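Local coordinates for Ras-associated and pleckstrin homology domains-containing protein 1 (Homo sapiens, PDB 4GN1), which mediates localized membrane signals, is implicated in regulating lamellipodial dynamics, targets EVL and VASP to the leading edge and negatively regulates cell adhesion, at residues K18-D23 with D33-K38; K141-K146 with Y216-C221. All coordinates share one frame; numbering follows the deposited sequence.

Interaction 1. Residues K18-D23 with D33-K38; sequences KTMMVD and DNLMDK
Met20 reaches from strand 17-23 to helix 28-39 and touches two consecutive residues there. Its SD lies 3.8 Å from Leu35 CG and 4.0 Å from Leu35 CD2. Its CE turns onto the helix beside Asn34, ending 3.6 Å from Asn34 CB. CG of Met20 stands between the backbone N and the carbonyl carbon (chi1 75°), and the chain then runs out toward the helix. The last torsion is close to eclipsed (chi3 -11°), and this bend carries the methyl away from Leu35 toward Asn34. The side chains of Met20 and Asn34 cross at roughly a right angle, and Asn34 takes part through its CB. Leu35 begins pointing past the strand, but its branched end swings back to meet the sulfur.

The tight part is this apolar patch, with buried Leu35 on its inner side. No hydrogen bond links the two segments, and their backbones stay well apart, with Met20 CA 8.2 Å from Leu35 CA. The outer side is looser. Lys18 and Lys38 both start toward the opposite segment, but neither side chain makes contact with it. Both are exposed, and Met20 itself is only partly buried.

The contact belongs to the Ras-associating domain, which has a ubiquitin-like fold with a helix packed against a sheet. Strand 17-23 is paired antiparallel with strand 5-11, and Met20 also touches Ile8 there. Val22 reaches Val31 on the same helix, while Leu35 and Met36 pack on Phe85 of strand 83-87.

Interaction 2. Residues K141-K146 with Y216-C221; sequences KDDGKK and YIKYLC
In Lys141 the first torsion (chi1 -166°) sets CG opposite the main-chain nitrogen, while in Tyr219 CG is anti to the carbonyl carbon (chi1 -59°). With these torsions the two side chains lie side by side, pointing the same way. A bend at the third torsion of Lys141 lays CE over one face of the Tyr219 ring. CE is 3.7 Å from Tyr219 CD2, offset toward the rim, and makes a CH-pi contact. The ammonium NZ lies farther from the ring, so any cation-pi attraction is weak.

The backbones are joined beside this pair. Lys141 N donates to Tyr219 O at 3.3 Å, a long bond with an N-H...O angle of 150°. A water completes the link. It donates to Lys141 O at 2.8 Å and accepts from Tyr219 N at 3.0 Å.

A second bend, at the fourth torsion, turns NZ to its own loop. It donates to Asp142 O at 3.1 Å, nearly head-on, and to Lys145 O at 3.0 Å from above the carbonyl plane. Asp142 O also receives Lys145 N, closing a type II turn. Asp143 OD1 and Lys218 NZ are 4.3 Å apart, beyond a salt bridge.

Tyr195 meets the Tyr219 ring, and Lys141 touches both Tyr195 and Trp148. Here, where strand 135-141 of the PH domain gives way to a turn, Lys141 packs its carbon chain on an aromatic face. Its ammonium donates to two carbonyls, probably offsetting the cost of burying this lysine.

From the N terminus, interaction 1 comes first. It closes a short connection within the Ras-associating domain, with nine residues between its two segments. Interaction 2 opens much later, where strand 135-141 runs out into a turn. It closes only after some 70 residues, when strand 218-221 returns beside that strand within the PH domain. The two contacts lie in series and neither nest nor cross. The centres of interactions 1 and 2 are about 36 Å apart, on opposite sides of the chain's centre. The nearest atoms of interactions 1 and 2 are about 26 Å apart. One joins a helix to an edge strand; the other joins the end of a strand and its turn to the neighbouring strand 218-221.

Interaction 1. Residues K18-D23 with D33-K38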
ATOM      1  N   LYS A  18       1.330 -22.351   8.373  1.00 30.76           N
ATOM      2  CA  LYS A  18       1.513 -23.465   7.449  1.00 32.01           C
ATOM      3  C   LYS A  18       2.740 -23.219   6.612  1.00 30.33           C
ATOM      4  O   LYS A  18       3.054 -22.076   6.310  1.00 28.87           O
ATOM      5  CB  LYS A  18       0.288 -23.639   6.540  1.00 33.09           C
ATOM      6  CG  LYS A  18      -0.810 -24.499   7.168  1.00 37.36           C
ATOM      7  CD  LYS A  18      -2.156 -24.324   6.462  1.00 39.45           C
ATOM      8  CE  LYS A  18      -3.303 -25.012   7.205  1.00 41.23           C
ATOM      9  NZ  LYS A  18      -4.624 -24.609   6.621  1.00 41.91           N
ATOM     10  N   THR A  19       3.456 -24.280   6.246  1.00 30.11           N
ATOM     11  CA  THR A  19       4.538 -24.094   5.282  1.00 29.29           C
ATOM     12  C   THR A  19       4.045 -24.415   3.898  1.00 28.91           C
ATOM     13  O   THR A  19       3.063 -25.110   3.736  1.00 28.54           O
ATOM     14  CB  THR A  19       5.766 -24.962   5.572  1.00 29.51           C
ATOM     15  OG1 THR A  19       5.365 -26.339   5.653  1.00 30.35           O
ATOM     16  CG2 THR A  19       6.441 -24.512   6.850  1.00 29.35           C
ATOM     17  N   MET A  20       4.736 -23.898   2.898  1.00 28.62           N
ATOM     18  CA  MET A  20       4.423 -24.255   1.537  1.00 29.55           C
ATOM     19  C   MET A  20       5.586 -23.883   0.652  1.00 28.80           C
ATOM     20  O   MET A  20       6.292 -22.899   0.914  1.00 29.97           O
ATOM     21  CB  MET A  20       3.133 -23.561   1.079  1.00 31.67           C
ATOM     22  CG  MET A  20       3.255 -22.083   0.761  1.00 31.39           C
ATOM     23  SD  MET A  20       2.007 -21.591  -0.438  1.00 38.79           S
ATOM     24  CE  MET A  20       1.312 -23.161  -1.017  1.00 33.85           C
ATOM     25  N   MET A  21       5.800 -24.672  -0.384  1.00 27.76           N
ATOM     26  CA  MET A  21       6.895 -24.416  -1.291  1.00 27.36           C
ATOM     27  C   MET A  21       6.516 -23.389  -2.365  1.00 24.34           C
ATOM     28  O   MET A  21       5.465 -23.475  -2.967  1.00 23.54           O
ATOM     29  CB  MET A  21       7.364 -25.731  -1.921  1.00 30.08           C
ATOM     30  CG  MET A  21       8.670 -25.610  -2.686  1.00 32.99           C
ATOM     31  SD  MET A  21       9.141 -27.172  -3.433  1.00 41.96           S
ATOM     32  CE  MET A  21       7.876 -27.347  -4.709  1.00 40.40           C
ATOM     33  N   VAL A  22       7.389 -22.418  -2.593  1.00 23.14           N
ATOM     34  CA  VAL A  22       7.251 -21.465  -3.700  1.00 22.04           C
ATOM     35  C   VAL A  22       8.519 -21.580  -4.555  1.00 22.70           C
ATOM     36  O   VAL A  22       9.494 -22.165  -4.115  1.00 23.86           O
ATOM     37  CB  VAL A  22       7.082 -20.017  -3.187  1.00 20.91           C
ATOM     38  CG1 VAL A  22       5.861 -19.906  -2.285  1.00 19.81           C
ATOM     39  CG2 VAL A  22       8.337 -19.553  -2.443  1.00 20.44           C
ATOM     40  N   ASP A  23       8.510 -21.067  -5.779  1.00 22.16           N
ATOM     41  CA  ASP A  23       9.728 -21.023  -6.558  1.00 22.13           C
ATOM     42  C   ASP A  23      10.048 -19.591  -6.999  1.00 21.64           C
ATOM     43  O   ASP A  23       9.208 -18.693  -6.889  1.00 19.73           O
ATOM     44  CB  ASP A  23       9.662 -21.985  -7.754  1.00 23.74           C
ATOM     45  CG  ASP A  23       8.759 -21.482  -8.874  1.00 23.34           C
ATOM     46  OD1 ASP A  23       8.787 -20.283  -9.218  1.00 23.08           O
ATOM     47  OD2 ASP A  23       8.009 -22.299  -9.423  1.00 25.03           O
ATOM     48  N   ASP A  33      -2.989 -18.352  -5.220  1.00 17.43           N
ATOM     49  CA  ASP A  33      -3.822 -19.404  -5.815  1.00 18.57           C
ATOM     50  C   ASP A  33      -3.558 -20.755  -5.154  1.00 19.65           C
ATOM     51  O   ASP A  33      -4.501 -21.547  -4.906  1.00 21.02           O
ATOM     52  CB  ASP A  33      -3.709 -19.449  -7.335  1.00 18.34           C
ATOM     53  CG  ASP A  33      -4.344 -18.235  -8.005  1.00 18.36           C
ATOM     54  OD1 ASP A  33      -5.096 -17.479  -7.392  1.00 18.27           O
ATOM     55  OD2 ASP A  33      -4.101 -17.999  -9.183  1.00 19.47           O
ATOM     56  N   ASN A  34      -2.295 -21.001  -4.819  1.00 19.60           N
ATOM     57  CA  ASN A  34      -1.923 -22.204  -4.084  1.00 20.39           C
ATOM     58  C   ASN A  34      -2.416 -22.186  -2.646  1.00 20.42           C
ATOM     59  O   ASN A  34      -2.990 -23.163  -2.182  1.00 21.87           O
ATOM     60  CB  ASN A  34      -0.410 -22.452  -4.149  1.00 20.70           C
ATOM     61  CG  ASN A  34       0.033 -22.921  -5.513  1.00 21.76           C
ATOM     62  OD1 ASN A  34      -0.783 -23.360  -6.321  1.00 23.74           O
ATOM     63  ND2 ASN A  34       1.319 -22.808  -5.797  1.00 21.90           N
ATOM     64  N   LEU A  35      -2.225 -21.078  -1.942  1.00 19.19           N
ATOM     65  CA  LEU A  35      -2.778 -20.970  -0.607  1.00 19.70           C
ATOM     66  C   LEU A  35      -4.301 -21.254  -0.582  1.00 20.99           C
ATOM     67  O   LEU A  35      -4.796 -21.977   0.292  1.00 21.49           O
ATOM     68  CB  LEU A  35      -2.440 -19.619   0.023  1.00 18.44           C
ATOM     69  CG  LEU A  35      -1.022 -19.533   0.573  1.00 18.51           C
ATOM     70  CD1 LEU A  35      -0.569 -18.083   0.752  1.00 17.16           C
ATOM     71  CD2 LEU A  35      -0.940 -20.317   1.874  1.00 18.63           C
ATOM     72  N   MET A  36      -5.029 -20.690  -1.537  1.00 21.56           N
ATOM     73  CA  MET A  36      -6.467 -20.965  -1.666  1.00 24.27           C
ATOM     74  C   MET A  36      -6.783 -22.457  -1.881  1.00 26.43           C
ATOM     75  O   MET A  36      -7.569 -23.004  -1.128  1.00 26.48           O
ATOM     76  CB  MET A  36      -7.131 -20.043  -2.697  1.00 24.32           C
ATOM     77  CG  MET A  36      -7.008 -18.577  -2.278  1.00 24.12           C
ATOM     78  SD  MET A  36      -7.869 -17.343  -3.260  1.00 26.19           S
ATOM     79  CE  MET A  36      -6.794 -17.173  -4.692  1.00 24.69           C
ATOM     80  N   ASP A  37      -6.098 -23.122  -2.824  1.00 28.50           N
ATOM     81  CA  ASP A  37      -6.279 -24.570  -3.069  1.00 31.04           C
ATOM     82  C   ASP A  37      -5.970 -25.434  -1.851  1.00 30.99           C
ATOM     83  O   ASP A  37      -6.724 -26.347  -1.532  1.00 32.81           O
ATOM     84  CB  ASP A  37      -5.386 -25.100  -4.203  1.00 32.15           C
ATOM     85  CG  ASP A  37      -5.601 -24.392  -5.506  1.00 33.69           C
ATOM     86  OD1 ASP A  37      -6.729 -23.944  -5.783  1.00 34.41           O
ATOM     87  OD2 ASP A  37      -4.615 -24.284  -6.271  1.00 36.79           O
ATOM     88  N   LYS A  38      -4.855 -25.179  -1.191  1.00 28.94           N
ATOM     89  CA  LYS A  38      -4.452 -26.080  -0.131  1.00 29.35           C
ATOM     90  C   LYS A  38      -5.262 -25.915   1.159  1.00 28.62           C
ATOM     91  O   LYS A  38      -5.325 -26.845   1.980  1.00 29.29           O
ATOM     92  CB  LYS A  38      -2.959 -25.985   0.124  1.00 29.95           C
ATOM     93  CG  LYS A  38      -2.145 -26.635  -0.976  1.00 32.89           C
ATOM     94  CD  LYS A  38      -2.331 -28.146  -0.963  1.00 36.78           C
ATOM     95  CE  LYS A  38      -1.602 -28.850  -2.110  1.00 38.48           C
ATOM     96  NZ  LYS A  38      -0.121 -28.813  -1.935  1.00 38.58           N
TER

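Interaction 2. Residues K141-K146 with Y216-C221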
ATOM      1  N   LYS A 141       5.837  12.959  11.001  1.00 35.64           N
ATOM      2  CA  LYS A 141       6.798  12.722  12.075  1.00 37.25           C
ATOM      3  C   LYS A 141       8.189  13.387  11.827  1.00 39.01           C
ATOM      4  O   LYS A 141       8.736  13.341  10.721  1.00 37.77           O
ATOM      5  CB  LYS A 141       6.946  11.217  12.350  1.00 35.34           C
ATOM      6  CG  LYS A 141       7.647  10.902  13.664  1.00 36.72           C
ATOM      7  CD  LYS A 141       7.758   9.411  13.984  1.00 36.08           C
ATOM      8  CE  LYS A 141       9.111   8.817  13.574  1.00 36.41           C
ATOM      9  NZ  LYS A 141      10.271   9.446  14.279  1.00 38.72           N
ATOM     10  N   ASP A 142       8.736  14.008  12.871  1.00 41.92           N
ATOM     11  CA  ASP A 142      10.095  14.551  12.842  1.00 45.08           C
ATOM     12  C   ASP A 142      11.112  13.431  12.694  1.00 44.55           C
ATOM     13  O   ASP A 142      10.881  12.332  13.210  1.00 44.24           O
ATOM     14  CB  ASP A 142      10.371  15.315  14.136  1.00 48.04           C
ATOM     15  CG  ASP A 142       9.608  16.613  14.206  1.00 50.31           C
ATOM     16  OD1 ASP A 142       9.687  17.381  13.219  1.00 51.13           O
ATOM     17  OD2 ASP A 142       8.930  16.866  15.230  1.00 51.94           O
ATOM     18  N   ASP A 143      12.218  13.685  11.993  1.00 44.95           N
ATOM     19  CA  ASP A 143      13.277  12.665  11.879  1.00 44.72           C
ATOM     20  C   ASP A 143      13.783  12.205  13.266  1.00 45.71           C
ATOM     21  O   ASP A 143      14.149  13.018  14.117  1.00 47.20           O
ATOM     22  CB  ASP A 143      14.449  13.151  11.012  1.00 45.91           C
ATOM     23  CG  ASP A 143      14.101  13.231   9.528  1.00 45.62           C
ATOM     24  OD1 ASP A 143      13.044  12.698   9.117  1.00 43.39           O
ATOM     25  OD2 ASP A 143      14.906  13.827   8.764  1.00 47.26           O
ATOM     26  N   GLY A 144      13.767  10.892  13.486  1.00 44.52           N
ATOM     27  CA  GLY A 144      14.177  10.301  14.765  1.00 45.18           C
ATOM     28  C   GLY A 144      13.521  10.783  16.059  1.00 45.93           C
ATOM     29  O   GLY A 144      13.989  10.436  17.142  1.00 46.61           O
ATOM     30  N   LYS A 145      12.448  11.574  15.959  1.00 45.86           N
ATOM     31  CA  LYS A 145      11.715  12.029  17.157  1.00 47.06           C
ATOM     32  C   LYS A 145      10.219  11.685  17.153  1.00 45.41           C
ATOM     33  O   LYS A 145       9.587  11.697  16.105  1.00 44.31           O
ATOM     34  CB  LYS A 145      11.903  13.537  17.380  1.00 48.92           C
ATOM     35  CG  LYS A 145      13.267  13.907  17.925  1.00 50.56           C
ATOM     36  CD  LYS A 145      13.255  15.267  18.600  1.00 53.31           C
ATOM     37  CE  LYS A 145      13.382  16.425  17.621  1.00 53.73           C
ATOM     38  NZ  LYS A 145      13.414  17.702  18.385  1.00 56.00           N
ATOM     39  N   LYS A 146       9.669  11.419  18.341  1.00 45.78           N
ATOM     40  CA  LYS A 146       8.245  11.104  18.537  1.00 44.72           C
ATOM     41  C   LYS A 146       7.335  12.343  18.613  1.00 45.75           C
ATOM     42  O   LYS A 146       6.409  12.404  19.427  1.00 46.19           O
ATOM     43  CB  LYS A 146       8.040  10.234  19.787  1.00 44.74           C
ATOM     44  CG  LYS A 146       8.545   8.810  19.679  1.00 43.52           C
ATOM     45  CD  LYS A 146       8.115   8.027  20.902  1.00 44.40           C
ATOM     46  CE  LYS A 146       8.777   6.655  20.975  1.00 44.06           C
ATOM     47  NZ  LYS A 146       8.748   6.168  22.394  1.00 45.35           N
ATOM     48  N   TYR A 216      15.446   7.754   6.727  1.00 32.83           N
ATOM     49  CA  TYR A 216      14.929   7.776   5.343  1.00 31.75           C
ATOM     50  C   TYR A 216      13.556   7.110   5.219  1.00 31.04           C
ATOM     51  O   TYR A 216      12.967   7.035   4.138  1.00 31.54           O
ATOM     52  CB  TYR A 216      15.920   7.113   4.380  1.00 30.17           C
ATOM     53  CG  TYR A 216      17.334   7.610   4.503  1.00 31.27           C
ATOM     54  CD1 TYR A 216      18.374   6.735   4.780  1.00 31.10           C
ATOM     55  CD2 TYR A 216      17.633   8.964   4.357  1.00 32.77           C
ATOM     56  CE1 TYR A 216      19.680   7.175   4.898  1.00 32.59           C
ATOM     57  CE2 TYR A 216      18.935   9.416   4.477  1.00 34.59           C
ATOM     58  CZ  TYR A 216      19.955   8.511   4.750  1.00 34.69           C
ATOM     59  OH  TYR A 216      21.254   8.961   4.883  1.00 37.17           O
ATOM     60  N   ILE A 217      13.067   6.595   6.336  1.00 30.61           N
ATOM     61  CA  ILE A 217      11.710   6.127   6.435  1.00 29.05           C
ATOM     62  C   ILE A 217      10.858   7.371   6.675  1.00 29.93           C
ATOM     63  O   ILE A 217      11.191   8.172   7.536  1.00 30.70           O
ATOM     64  CB  ILE A 217      11.559   5.127   7.604  1.00 28.69           C
ATOM     65  CG1 ILE A 217      12.544   3.941   7.441  1.00 28.47           C
ATOM     66  CG2 ILE A 217      10.134   4.646   7.688  1.00 27.23           C
ATOM     67  CD1 ILE A 217      12.680   3.014   8.638  1.00 28.61           C
ATOM     68  N   LYS A 218       9.784   7.530   5.900  1.00 28.85           N
ATOM     69  CA  LYS A 218       8.854   8.643   6.056  1.00 28.88           C
ATOM     70  C   LYS A 218       7.564   8.175   6.722  1.00 28.22           C
ATOM     71  O   LYS A 218       6.960   7.180   6.296  1.00 26.02           O
ATOM     72  CB  LYS A 218       8.535   9.238   4.693  1.00 28.85           C
ATOM     73  CG  LYS A 218       9.743   9.792   3.967  1.00 29.95           C
ATOM     74  CD  LYS A 218      10.306  10.971   4.730  1.00 31.73           C
ATOM     75  CE  LYS A 218      11.427  11.667   3.983  1.00 33.05           C
ATOM     76  NZ  LYS A 218      12.228  12.465   4.945  1.00 34.80           N
ATOM     77  N   TYR A 219       7.145   8.899   7.762  1.00 29.47           N
ATOM     78  CA  TYR A 219       5.930   8.560   8.505  1.00 29.41           C
ATOM     79  C   TYR A 219       4.851   9.615   8.371  1.00 30.43           C
ATOM     80  O   TYR A 219       5.089  10.781   8.659  1.00 32.46           O
ATOM     81  CB  TYR A 219       6.248   8.389   9.976  1.00 30.24           C
ATOM     82  CG  TYR A 219       7.257   7.320  10.273  1.00 29.58           C
ATOM     83  CD1 TYR A 219       6.848   6.092  10.714  1.00 28.55           C
ATOM     84  CD2 TYR A 219       8.625   7.559  10.139  1.00 30.38           C
ATOM     85  CE1 TYR A 219       7.760   5.108  11.020  1.00 28.99           C
ATOM     86  CE2 TYR A 219       9.558   6.579  10.437  1.00 30.13           C
ATOM     87  CZ  TYR A 219       9.113   5.351  10.874  1.00 29.43           C
ATOM     88  OH  TYR A 219       9.984   4.345  11.177  1.00 29.66           O
ATOM     89  N   LEU A 220       3.663   9.200   7.949  1.00 29.63           N
ATOM     90  CA  LEU A 220       2.557  10.126   7.743  1.00 30.83           C
ATOM     91  C   LEU A 220       1.329   9.705   8.553  1.00 31.21           C
ATOM     92  O   LEU A 220       1.044   8.508   8.684  1.00 30.40           O
ATOM     93  CB  LEU A 220       2.204  10.213   6.262  1.00 30.10           C
ATOM     94  CG  LEU A 220       3.292  10.767   5.356  1.00 30.97           C
ATOM     95  CD1 LEU A 220       2.967  10.580   3.873  1.00 30.04           C
ATOM     96  CD2 LEU A 220       3.538  12.227   5.682  1.00 33.12           C
ATOM     97  N   CYS A 221       0.615  10.684   9.096  1.00 32.84           N
ATOM     98  CA  CYS A 221      -0.588  10.429   9.889  1.00 33.45           C
ATOM     99  C   CYS A 221      -1.768  11.208   9.323  1.00 34.12           C
ATOM    100  O   CYS A 221      -1.655  12.404   9.033  1.00 35.42           O
ATOM    101  CB  CYS A 221      -0.371  10.805  11.355  1.00 35.02           C
ATOM    102  SG  CYS A 221      -1.783  10.447  12.417  1.00 36.27           S
TER
HETATM  103  O   HOH W   1       8.715  11.080   9.016  1.00 19.35           O